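Local coordinates for Arf-GAP with coiled-coil, ANK repeat and PH domain-containing protein 2 (Homo sapiens, PDB 6IF3), which acts as a GTPase-activating protein for ARF6 and, through the ankyrin-repeat domain to which this chain belongs, interacts with RAB35, at residues P48-Q51 with A52-G56; F63-Q66 with N67-V71; G92-C95 with L96-R100. All blocks are in the same frame, centred on the assembly; numbering follows the deposited sequence.

Interaction 1: P48-Q51 with A52-G56; sequences PLIQ and AVLGG
Gln51 folds its side chain across that of Leu54, one helical turn on, with NE2 lying 3.7 Å from Leu54 CD1. The glutamine side chain is bent at its second torsion (chi2 -63°), which turns the amide toward the leucine. Ile50 CG2 also comes within 4.3 Å of Leu54 CD1. On another side of the helix, the methyl of Ala52 meets Leu49 CD1 at 4.3 Å. With CG1 of Val53 anti to the valine nitrogen (chi1 168°), CG2 falls beside that nitrogen and lies 3.4 Å from Leu49 O. Four successive i to i+4 bonds carry the turn; the straightest, Leu54 N to Ile50 O at 3.0 Å, makes an N-H...O angle of 171°, and the last runs from Gly55 N to Gln51 O. Gly56, with positive phi, then leaves the helix. Outward, Gln51 touches Tyr15 and Tyr19 of helix 10-19, Ala52 packs on helix 58-66, and Val53 reaches His84 and Phe97. This is the first helix of the antiparallel helix pair of an ankyrin repeat, ANK 1.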
ATOM      1  N   PRO A  48      -3.399  24.175  16.543  1.00 15.35           N
ATOM      2  CA  PRO A  48      -2.750  23.309  17.538  1.00 15.05           C
ATOM      3  C   PRO A  48      -2.400  21.941  16.984  1.00 14.76           C
ATOM      4  O   PRO A  48      -1.295  21.477  17.293  1.00 16.86           O
ATOM      5  CB  PRO A  48      -3.805  23.237  18.680  1.00 16.18           C
ATOM      6  CG  PRO A  48      -4.501  24.625  18.584  1.00 19.08           C
ATOM      7  CD  PRO A  48      -4.603  24.841  17.087  1.00 15.93           C
ATOM      8  N   LEU A  49      -3.257  21.348  16.164  1.00 12.52           N
ATOM      9  CA  LEU A  49      -2.951  19.994  15.716  1.00 13.85           C
ATOM     10  C   LEU A  49      -1.819  20.043  14.723  1.00 16.06           C
ATOM     11  O   LEU A  49      -0.960  19.139  14.739  1.00 14.43           O
ATOM     12  CB  LEU A  49      -4.185  19.321  15.145  1.00 14.44           C
ATOM     13  CG  LEU A  49      -4.037  17.872  14.695  1.00 15.36           C
ATOM     14  CD1 LEU A  49      -3.459  17.005  15.837  1.00 18.47           C
ATOM     15  CD2 LEU A  49      -5.409  17.330  14.254  1.00 16.29           C
ATOM     16  N   ILE A  50      -1.755  21.083  13.890  1.00 15.84           N
ATOM     17  CA  ILE A  50      -0.596  21.207  13.021  1.00 17.80           C
ATOM     18  C   ILE A  50       0.683  21.428  13.866  1.00 16.58           C
ATOM     19  O   ILE A  50       1.727  20.853  13.554  1.00 16.26           O
ATOM     20  CB  ILE A  50      -0.794  22.328  11.966  1.00 14.48           C
ATOM     21  CG1 ILE A  50      -1.794  21.848  10.913  1.00 13.35           C
ATOM     22  CG2 ILE A  50       0.519  22.736  11.348  1.00 14.08           C
ATOM     23  CD1 ILE A  50      -2.257  22.950   9.981  1.00 16.69           C
ATOM     24  N   GLN A  51       0.611  22.222  14.937  1.00 13.98           N
ATOM     25  CA  GLN A  51       1.773  22.364  15.813  1.00 14.14           C
ATOM     26  C   GLN A  51       2.178  21.040  16.445  1.00 14.28           C
ATOM     27  O   GLN A  51       3.366  20.792  16.650  1.00 15.69           O
ATOM     28  CB  GLN A  51       1.497  23.407  16.912  1.00 13.67           C
ATOM     29  CG  GLN A  51       1.461  24.845  16.299  1.00 16.78           C
ATOM     30  CD  GLN A  51       2.797  25.240  15.694  1.00 20.32           C
ATOM     31  OE1 GLN A  51       3.838  25.118  16.334  1.00 23.50           O
ATOM     32  NE2 GLN A  51       2.773  25.699  14.460  1.00 25.20           N
ATOM     33  N   ALA A  52       1.193  20.199  16.772  1.00 16.52           N
ATOM     34  CA  ALA A  52       1.483  18.883  17.373  1.00 14.53           C
ATOM     35  C   ALA A  52       2.238  18.017  16.386  1.00 14.08           C
ATOM     36  O   ALA A  52       3.184  17.297  16.749  1.00 15.63           O
ATOM     37  CB  ALA A  52       0.211  18.196  17.806  1.00 15.71           C
ATOM     38  N   VAL A  53       1.852  18.126  15.121  1.00 15.18           N
ATOM     39  CA  VAL A  53       2.539  17.369  14.063  1.00 14.28           C
ATOM     40  C   VAL A  53       3.992  17.844  13.957  1.00 14.14           C
ATOM     41  O   VAL A  53       4.951  17.046  14.016  1.00 16.82           O
ATOM     42  CB  VAL A  53       1.817  17.531  12.718  1.00 13.50           C
ATOM     43  CG1 VAL A  53       2.726  16.985  11.562  1.00 15.31           C
ATOM     44  CG2 VAL A  53       0.462  16.807  12.764  1.00 13.28           C
ATOM     45  N   LEU A  54       4.173  19.152  13.836  1.00 12.70           N
ATOM     46  CA  LEU A  54       5.521  19.718  13.708  1.00 15.63           C
ATOM     47  C   LEU A  54       6.423  19.376  14.899  1.00 16.88           C
ATOM     48  O   LEU A  54       7.650  19.207  14.735  1.00 18.45           O
ATOM     49  CB  LEU A  54       5.450  21.234  13.555  1.00 15.44           C
ATOM     50  CG  LEU A  54       4.734  21.791  12.310  1.00 19.68           C
ATOM     51  CD1 LEU A  54       4.664  23.309  12.373  1.00 21.31           C
ATOM     52  CD2 LEU A  54       5.420  21.366  11.030  1.00 27.30           C
ATOM     53  N   GLY A  55       5.822  19.312  16.097  1.00 15.08           N
ATOM     54  CA  GLY A  55       6.564  19.003  17.323  1.00 15.72           C
ATOM     55  C   GLY A  55       6.992  17.545  17.418  1.00 16.13           C
ATOM     56  O   GLY A  55       7.883  17.185  18.203  1.00 17.59           O
ATOM     57  N   GLY A  56       6.343  16.716  16.611  1.00 16.39           N
ATOM     58  CA  GLY A  56       6.698  15.306  16.490  1.00 16.63           C
ATOM     59  C   GLY A  56       6.086  14.290  17.443  1.00 22.54           C
ATOM     60  O   GLY A  56       6.357  13.101  17.326  1.00 22.52           O
TER

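Interaction 2: F63-Q66 with N67-V71; sequences FLLQ and NGANV
A Schellman motif ends helix 58-66, with Gly68 as its C-prime residue at positive phi: Ala69 N binds Leu64 O at 3.0 Å and Gly68 N binds Leu65 O at 3.2 Å. Leu64 O also accepts from Asn67 N, and the two donors arrive from opposite faces of its carbonyl plane. The side chain of Asn67 folds back over the last turn. Its ND2 gives a nearly straight bond (169°) to Phe63 O at 2.7 Å, with the acceptor lying in the amide plane. The same nitrogen stands 3.5 Å above the centre of the Phe63 ring, whose plane is turned 41° from the amide. Phe63 CG, anti to its own nitrogen (chi1 180°), turns a ring face to that amide. Beyond the glycine, the methyl of Ala69 lies against Leu64 CB at 4.0 Å, and Leu65 CD2 meets Val71 CB at 3.9 Å. A water donates to both Leu65 O and Ala69 O, bridging the helix end to the departing loop. Helix 58-66 is the second helix of ANK 1: Phe63 packs on Leu23, Met26 and Leu30 of helix 23-31, Leu64 leans on helix 48-55, and Leu65 and Val71 reach Phe97 of helix 91-99 in ANK 2.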
ATOM      1  N   PHE A  63      -4.144  13.630  22.145  1.00 17.67           N
ATOM      2  CA  PHE A  63      -4.844  14.481  23.122  1.00 16.89           C
ATOM      3  C   PHE A  63      -5.758  15.513  22.439  1.00 17.93           C
ATOM      4  O   PHE A  63      -6.922  15.704  22.840  1.00 18.52           O
ATOM      5  CB  PHE A  63      -3.803  15.173  24.009  1.00 18.48           C
ATOM      6  CG  PHE A  63      -4.382  16.077  25.054  1.00 19.44           C
ATOM      7  CD1 PHE A  63      -4.730  15.579  26.288  1.00 22.37           C
ATOM      8  CD2 PHE A  63      -4.556  17.440  24.798  1.00 23.59           C
ATOM      9  CE1 PHE A  63      -5.256  16.407  27.288  1.00 23.89           C
ATOM     10  CE2 PHE A  63      -5.092  18.282  25.794  1.00 22.04           C
ATOM     11  CZ  PHE A  63      -5.440  17.764  27.029  1.00 24.84           C
ATOM     12  N   LEU A  64      -5.243  16.171  21.413  1.00 15.85           N
ATOM     13  CA  LEU A  64      -6.039  17.152  20.687  1.00 17.50           C
ATOM     14  C   LEU A  64      -7.258  16.510  20.020  1.00 17.29           C
ATOM     15  O   LEU A  64      -8.366  17.012  20.124  1.00 17.61           O
ATOM     16  CB  LEU A  64      -5.168  17.860  19.653  1.00 16.26           C
ATOM     17  CG  LEU A  64      -4.184  18.833  20.302  1.00 17.10           C
ATOM     18  CD1 LEU A  64      -3.170  19.352  19.266  1.00 17.12           C
ATOM     19  CD2 LEU A  64      -4.961  20.043  20.935  1.00 18.94           C
ATOM     20  N   LEU A  65      -7.074  15.373  19.364  1.00 16.79           N
ATOM     21  CA  LEU A  65      -8.199  14.663  18.748  1.00 17.09           C
ATOM     22  C   LEU A  65      -9.246  14.248  19.780  1.00 19.34           C
ATOM     23  O   LEU A  65     -10.445  14.342  19.527  1.00 19.27           O
ATOM     24  CB  LEU A  65      -7.692  13.430  17.986  1.00 17.10           C
ATOM     25  CG  LEU A  65      -6.896  13.759  16.730  1.00 16.68           C
ATOM     26  CD1 LEU A  65      -6.249  12.484  16.132  1.00 21.67           C
ATOM     27  CD2 LEU A  65      -7.734  14.486  15.677  1.00 19.34           C
ATOM     28  N   GLN A  66      -8.783  13.794  20.950  1.00 18.57           N
ATOM     29  CA  GLN A  66      -9.678  13.384  22.034  1.00 21.26           C
ATOM     30  C   GLN A  66     -10.440  14.572  22.591  1.00 20.55           C
ATOM     31  O   GLN A  66     -11.469  14.403  23.219  1.00 24.18           O
ATOM     32  CB  GLN A  66      -8.891  12.723  23.160  1.00 23.27           C
ATOM     33  CG  GLN A  66      -8.359  11.365  22.786  1.00 32.54           C
ATOM     34  CD  GLN A  66      -7.300  10.889  23.752  1.00 44.27           C
ATOM     35  OE1 GLN A  66      -6.988  11.564  24.741  1.00 50.17           O
ATOM     36  NE2 GLN A  66      -6.721   9.733  23.463  1.00 46.54           N
ATOM     37  N   ASN A  67      -9.925  15.776  22.354  1.00 19.06           N
ATOM     38  CA  ASN A  67     -10.582  16.969  22.885  1.00 18.27           C
ATOM     39  C   ASN A  67     -11.237  17.801  21.765  1.00 20.63           C
ATOM     40  O   ASN A  67     -11.522  18.983  21.939  1.00 24.82           O
ATOM     41  CB  ASN A  67      -9.580  17.798  23.692  1.00 22.15           C
ATOM     42  CG  ASN A  67      -9.296  17.184  25.035  1.00 24.29           C
ATOM     43  OD1 ASN A  67     -10.031  17.419  25.975  1.00 27.87           O
ATOM     44  ND2 ASN A  67      -8.252  16.363  25.126  1.00 25.03           N
ATOM     45  N   GLY A  68     -11.496  17.153  20.639  1.00 18.65           N
ATOM     46  CA  GLY A  68     -12.361  17.674  19.593  1.00 20.45           C
ATOM     47  C   GLY A  68     -11.698  18.326  18.392  1.00 20.39           C
ATOM     48  O   GLY A  68     -12.376  18.994  17.596  1.00 21.64           O
ATOM     49  N   ALA A  69     -10.391  18.145  18.247  1.00 17.29           N
ATOM     50  CA  ALA A  69      -9.705  18.720  17.089  1.00 18.33           C
ATOM     51  C   ALA A  69     -10.255  18.151  15.804  1.00 18.96           C
ATOM     52  O   ALA A  69     -10.508  16.942  15.708  1.00 20.47           O
ATOM     53  CB  ALA A  69      -8.200  18.477  17.142  1.00 15.21           C
ATOM     54  N   ASN A  70     -10.400  19.025  14.814  1.00 17.34           N
ATOM     55  CA  ASN A  70     -10.759  18.616  13.455  1.00 19.61           C
ATOM     56  C   ASN A  70      -9.520  18.076  12.764  1.00 17.93           C
ATOM     57  O   ASN A  70      -8.604  18.829  12.478  1.00 17.37           O
ATOM     58  CB  ASN A  70     -11.328  19.835  12.709  1.00 17.84           C
ATOM     59  CG  ASN A  70     -11.767  19.535  11.314  1.00 19.00           C
ATOM     60  OD1 ASN A  70     -11.502  18.472  10.754  1.00 20.42           O
ATOM     61  ND2 ASN A  70     -12.453  20.518  10.714  1.00 22.68           N
ATOM     62  N   VAL A  71      -9.510  16.773  12.468  1.00 15.67           N
ATOM     63  CA  VAL A  71      -8.333  16.098  11.889  1.00 13.77           C
ATOM     64  C   VAL A  71      -8.036  16.624  10.487  1.00 17.43           C
ATOM     65  O   VAL A  71      -6.938  16.452   9.988  1.00 18.23           O
ATOM     66  CB  VAL A  71      -8.548  14.574  11.888  1.00 16.11           C
ATOM     67  CG1 VAL A  71      -9.524  14.151  10.797  1.00 18.23           C
ATOM     68  CG2 VAL A  71      -7.198  13.830  11.782  1.00 17.94           C
TER
HETATM   69  O   HOH W   1     -11.595  14.992  17.175  1.00 22.17           O
HETATM   70  O   HOH W   2      -8.373  13.786  27.014  1.00 43.23           O

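Interaction 3: G92-C95 with L96-R100; sequences GQVC and LFLKR
A mostly buried contact within helix 91-99 brings together side chains four residues apart. Val94 and Leu98 run alongside each other in a common direction, with CG1 of the valine 3.7 Å from CD1 of the leucine. The Phe97 ring tucks back along the helix, so that Gln93 O sits 3.1 Å above one face, displaced toward the rim. Gln93 O also accepts from Phe97 N at 3.0 Å, with an N-H...O angle of 167°. Gln93 CB touches the Phe97 ring at CE2, 4.1 Å away, while its amide turns from the contact: OE1 binds His90 ND1 and NE2 makes a weak bond to Ser57 O. As the second helix of ANK 2, the helix is wedged between repeats. Phe97 and Leu96 face Cys61 of helix 58-66, and Val94, Cys95 and Leu98 pack against helix 124-141. Near the C-terminal end, Lys99 carries its CD to 4.0 Å from Cys95 SG, which stands anti to the cysteine nitrogen (chi1 -172°). The lysine side chain bends at its third and fourth torsions, carrying the amine off from the cysteine. Lys99 N closes on Cys95 O at 3.0 Å, and the helix gives out at Arg100.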
ATOM      1  N   GLY A  92       4.100   7.472  12.344  1.00 15.44           N
ATOM      2  CA  GLY A  92       3.138   7.164  13.401  1.00 15.50           C
ATOM      3  C   GLY A  92       1.947   8.120  13.382  1.00 16.81           C
ATOM      4  O   GLY A  92       0.803   7.676  13.546  1.00 15.75           O
ATOM      5  N   GLN A  93       2.212   9.402  13.182  1.00 15.45           N
ATOM      6  CA  GLN A  93       1.134  10.372  13.063  1.00 16.84           C
ATOM      7  C   GLN A  93       0.281  10.112  11.832  1.00 16.96           C
ATOM      8  O   GLN A  93      -0.933  10.276  11.889  1.00 15.97           O
ATOM      9  CB  GLN A  93       1.675  11.807  13.037  1.00 13.88           C
ATOM     10  CG  GLN A  93       2.305  12.231  14.357  1.00 15.57           C
ATOM     11  CD  GLN A  93       3.003  13.585  14.249  1.00 19.13           C
ATOM     12  OE1 GLN A  93       3.201  14.110  13.154  1.00 18.27           O
ATOM     13  NE2 GLN A  93       3.373  14.147  15.397  1.00 17.96           N
ATOM     14  N   VAL A  94       0.895   9.702  10.718  1.00 15.72           N
ATOM     15  CA  VAL A  94       0.117   9.333   9.515  1.00 16.84           C
ATOM     16  C   VAL A  94      -0.851   8.179   9.857  1.00 18.91           C
ATOM     17  O   VAL A  94      -2.035   8.196   9.525  1.00 16.72           O
ATOM     18  CB  VAL A  94       1.060   8.941   8.346  1.00 17.11           C
ATOM     19  CG1 VAL A  94       0.284   8.257   7.192  1.00 13.54           C
ATOM     20  CG2 VAL A  94       1.775  10.201   7.826  1.00 17.15           C
ATOM     21  N   CYS A  95      -0.359   7.169  10.563  1.00 16.41           N
ATOM     22  CA  CYS A  95      -1.188   6.037  10.917  1.00 16.55           C
ATOM     23  C   CYS A  95      -2.375   6.466  11.799  1.00 16.68           C
ATOM     24  O   CYS A  95      -3.507   6.087  11.533  1.00 16.27           O
ATOM     25  CB  CYS A  95      -0.351   4.975  11.626  1.00 17.66           C
ATOM     26  SG  CYS A  95      -1.221   3.459  11.890  1.00 21.01           S
ATOM     27  N   LEU A  96      -2.094   7.275  12.815  1.00 15.55           N
ATOM     28  CA  LEU A  96      -3.143   7.787  13.705  1.00 16.62           C
ATOM     29  C   LEU A  96      -4.218   8.563  12.933  1.00 16.29           C
ATOM     30  O   LEU A  96      -5.408   8.299  13.060  1.00 17.28           O
ATOM     31  CB  LEU A  96      -2.504   8.672  14.760  1.00 14.80           C
ATOM     32  CG  LEU A  96      -3.544   9.433  15.606  1.00 17.40           C
ATOM     33  CD1 LEU A  96      -4.298   8.526  16.537  1.00 20.06           C
ATOM     34  CD2 LEU A  96      -2.837  10.569  16.355  1.00 18.88           C
ATOM     35  N   PHE A  97      -3.774   9.481  12.096  1.00 14.46           N
ATOM     36  CA  PHE A  97      -4.721  10.301  11.345  1.00 15.49           C
ATOM     37  C   PHE A  97      -5.554   9.458  10.399  1.00 17.04           C
ATOM     38  O   PHE A  97      -6.754   9.686  10.283  1.00 17.16           O
ATOM     39  CB  PHE A  97      -3.991  11.414  10.572  1.00 16.07           C
ATOM     40  CG  PHE A  97      -3.339  12.429  11.459  1.00 14.39           C
ATOM     41  CD1 PHE A  97      -3.832  12.692  12.741  1.00 17.21           C
ATOM     42  CD2 PHE A  97      -2.213  13.124  11.028  1.00 14.52           C
ATOM     43  CE1 PHE A  97      -3.207  13.630  13.572  1.00 19.70           C
ATOM     44  CE2 PHE A  97      -1.575  14.056  11.836  1.00 15.90           C
ATOM     45  CZ  PHE A  97      -2.062  14.317  13.108  1.00 16.45           C
ATOM     46  N   LEU A  98      -4.940   8.485   9.728  1.00 16.10           N
ATOM     47  CA  LEU A  98      -5.705   7.618   8.833  1.00 17.15           C
ATOM     48  C   LEU A  98      -6.783   6.852   9.632  1.00 20.00           C
ATOM     49  O   LEU A  98      -7.928   6.750   9.181  1.00 21.41           O
ATOM     50  CB  LEU A  98      -4.761   6.666   8.085  1.00 15.41           C
ATOM     51  CG  LEU A  98      -3.889   7.375   7.040  1.00 13.93           C
ATOM     52  CD1 LEU A  98      -2.868   6.381   6.466  1.00 16.49           C
ATOM     53  CD2 LEU A  98      -4.763   7.921   5.895  1.00 18.40           C
ATOM     54  N   LYS A  99      -6.439   6.331  10.818  1.00 16.55           N
ATOM     55  CA  LYS A  99      -7.399   5.582  11.625  1.00 19.08           C
ATOM     56  C   LYS A  99      -8.473   6.486  12.208  1.00 21.80           C
ATOM     57  O   LYS A  99      -9.552   6.018  12.577  1.00 23.89           O
ATOM     58  CB  LYS A  99      -6.688   4.837  12.750  1.00 20.23           C
ATOM     59  CG  LYS A  99      -5.948   3.632  12.229  1.00 21.33           C
ATOM     60  CD  LYS A  99      -4.968   3.069  13.231  1.00 27.60           C
ATOM     61  CE  LYS A  99      -5.661   2.556  14.485  1.00 28.10           C
ATOM     62  NZ  LYS A  99      -6.601   1.403  14.293  1.00 28.89           N
ATOM     63  N   ARG A 100      -8.185   7.781  12.268  1.00 27.88           N
ATOM     64  CA  ARG A 100      -9.161   8.731  12.803  1.00 31.90           C
ATOM     65  C   ARG A 100      -9.962   9.447  11.719  1.00 28.48           C
ATOM     66  O   ARG A 100     -10.574  10.480  11.976  1.00 30.54           O
ATOM     67  CB  ARG A 100      -8.464   9.751  13.702  1.00 28.99           C
ATOM     68  CG  ARG A 100      -7.973   9.157  15.006  1.00 32.59           C
ATOM     69  CD  ARG A 100      -9.071   8.384  15.721  1.00 44.62           C
ATOM     70  NE  ARG A 100      -8.605   7.067  16.141  1.00 52.52           N
ATOM     71  CZ  ARG A 100      -7.776   6.865  17.157  1.00 57.12           C
ATOM     72  NH1 ARG A 100      -7.342   7.895  17.872  1.00 62.99           N
ATOM     73  NH2 ARG A 100      -7.381   5.641  17.459  1.00 59.64           N
TER

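Along the chain the three contacts come in series, neither nested nor crossed, and each is local to one helix or helix end. Interaction 1 lies within the first helix of ANK 1 (48-55), interaction 2 ends the second helix of that repeat and turns into the following loop, and interaction 3 lies on the second helix of ANK 2. In space they adjoin, with centres about 12 to 13 Å apart. Leu64 CD1 rests 3.6 Å from Leu49 CA, joining the two helices of ANK 1. Phe97 bridges the repeats: its CE2 lies 3.5 Å from Val53 CG2, its CD1 3.7 Å from Val71 CG2. Leu65 adds packing on Leu96 and Arg100.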